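Local coordinates for development-specific protein S (Myxococcus xanthus, PDB 1NPS) that assembles on the surface of myxospores in the presence of calcium ions, the chain here being its N-terminal domain, which binds two of them, at residues 17-20 / 21-25. Sequence-based numbering, arbitrary orientation.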
loop_
_atom_site.group_PDB
_atom_site.type_symbol
_atom_site.label_atom_id
_atom_site.label_comp_id
_atom_site.label_asym_id
_atom_site.label_seq_id
_atom_site.Cartn_x
_atom_site.Cartn_y
_atom_site.Cartn_z
ATOM N N ASP A 17 9.029 -2.771 -1.718
ATOM C CA ASP A 17 9.002 -2.391 -0.304
ATOM C C ASP A 17 8.822 -0.885 -0.123
ATOM O O ASP A 17 9.352 -0.104 -0.899
ATOM C CB ASP A 17 10.308 -2.787 0.395
ATOM C CG ASP A 17 10.459 -4.277 0.558
ATOM O OD1 ASP A 17 9.435 -4.982 0.579
ATOM O OD2 ASP A 17 11.613 -4.739 0.679
ATOM N N LEU A 18 8.050 -0.485 0.885
ATOM C CA LEU A 18 7.842 0.935 1.171
ATOM C C LEU A 18 8.115 1.249 2.633
ATOM O O LEU A 18 7.380 0.789 3.510
ATOM C CB LEU A 18 6.404 1.361 0.870
ATOM C CG LEU A 18 5.943 1.318 -0.581
ATOM C CD1 LEU A 18 4.471 1.692 -0.653
ATOM C CD2 LEU A 18 6.813 2.273 -1.399
ATOM N N PRO A 19 9.194 1.999 2.928
ATOM C CA PRO A 19 9.448 2.314 4.329
ATOM C C PRO A 19 8.438 3.398 4.741
ATOM O O PRO A 19 7.605 3.813 3.933
ATOM C CB PRO A 19 10.892 2.830 4.303
ATOM C CG PRO A 19 11.004 3.444 2.983
ATOM C CD PRO A 19 10.292 2.480 2.072
ATOM N N PRO A 20 8.439 3.797 6.022
ATOM C CA PRO A 20 7.510 4.826 6.481
ATOM C C PRO A 20 7.673 6.112 5.681
ATOM O O PRO A 20 8.789 6.514 5.337
ATOM C CB PRO A 20 7.922 5.027 7.938
ATOM C CG PRO A 20 8.388 3.679 8.341
ATOM C CD PRO A 20 9.239 3.285 7.146
ATOM N N GLY A 21 6.550 6.749 5.395
ATOM C CA GLY A 21 6.565 7.984 4.643
ATOM C C GLY A 21 5.238 8.188 3.956
ATOM O O GLY A 21 4.342 7.349 4.043
ATOM N N ASN A 22 5.128 9.282 3.223
ATOM C CA ASN A 22 3.904 9.598 2.496
ATOM C C ASN A 22 4.209 9.470 1.016
ATOM O O ASN A 22 5.217 9.970 0.542
ATOM C CB ASN A 22 3.460 11.016 2.822
ATOM C CG ASN A 22 3.440 11.279 4.294
ATOM O OD1 ASN A 22 2.746 10.598 5.037
ATOM N ND2 ASN A 22 4.213 12.266 4.735
ATOM N N TYR A 23 3.355 8.750 0.300
ATOM C CA TYR A 23 3.567 8.524 -1.127
ATOM C C TYR A 23 2.393 8.912 -2.019
ATOM O O TYR A 23 1.331 8.293 -1.959
ATOM C CB TYR A 23 3.901 7.049 -1.371
ATOM C CG TYR A 23 5.054 6.554 -0.537
ATOM C CD1 TYR A 23 6.370 6.746 -0.960
ATOM C CD2 TYR A 23 4.833 5.915 0.680
ATOM C CE1 TYR A 23 7.443 6.316 -0.187
ATOM C CE2 TYR A 23 5.892 5.481 1.462
ATOM C CZ TYR A 23 7.201 5.682 1.025
ATOM O OH TYR A 23 8.264 5.253 1.785
ATOM N N THR A 24 2.599 9.914 -2.863
ATOM C CA THR A 24 1.568 10.332 -3.805
ATOM C C THR A 24 1.652 9.398 -5.019
ATOM O O THR A 24 2.541 8.528 -5.088
ATOM C CB THR A 24 1.774 11.787 -4.284
ATOM O OG1 THR A 24 2.985 11.878 -5.037
ATOM C CG2 THR A 24 1.822 12.749 -3.095
ATOM N N ARG A 25 0.718 9.567 -5.953
ATOM C CA ARG A 25 0.664 8.761 -7.175
ATOM C C ARG A 25 1.971 8.854 -7.958
ATOM O O ARG A 25 2.516 7.844 -8.396
ATOM C CB ARG A 25 -0.524 9.198 -8.047
ATOM C CG ARG A 25 -0.696 8.413 -9.323
ATOM C CD ARG A 25 -1.948 8.845 -10.081
ATOM N NE ARG A 25 -1.971 8.319 -11.449
ATOM C CZ ARG A 25 -3.072 8.155 -12.184
ATOM N NH1 ARG A 25 -4.265 8.477 -11.693
ATOM N NH2 ARG A 25 -2.982 7.648 -13.408
#
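With CG set beside the backbone N and opposite the carbonyl carbon (chi1 -54°), Tyr23 lays its ring back along the turn toward Pro19, while Leu18, with the same first torsion, sets its CD2 branch over one face of that ring. The methyl is well centred: CD2 of Leu18 stands 4.2 Å from the centroid of the Tyr23 ring and only 11° off its normal, a CH-pi contact over the centre and not at the rim. Leu18 CB adds an apolar touch to Tyr23 CE2. At the far end of the ring, Tyr23 OH donates a 2.7 Å hydrogen bond to Pro19 O, which lies in the plane of the ring at its edge. Seen from the acceptor, the bond is less regular: it is bent at the carbonyl oxygen, and the hydroxyl stands 51° above the carbonyl plane and so uses neither lone-pair direction. Pro19 also brings its own ring against the phenol, CD lying 3.4 Å from Tyr23 OH, and the two side chains cross at about a right angle. A phenylalanine in place of Tyr23 would probably keep the methyl-over-ring contact but leave Pro19 O without this donor, taking away the polar tie across the turn. Gly21 suits the turn: at its backbone angles a CB would be jammed against Pro20 O. Val83 of strand 80-85, next to strand 21-23 in the sheet, touches both Leu18 and Tyr23, so the contact sits where the two sheets face each other. Strands 3-6, 15-18 and 40-42 share one sheet, while strand 21-23, the third of the first Greek key motif, joins the sheet of the second, as in the beta/gamma-crystallin domain.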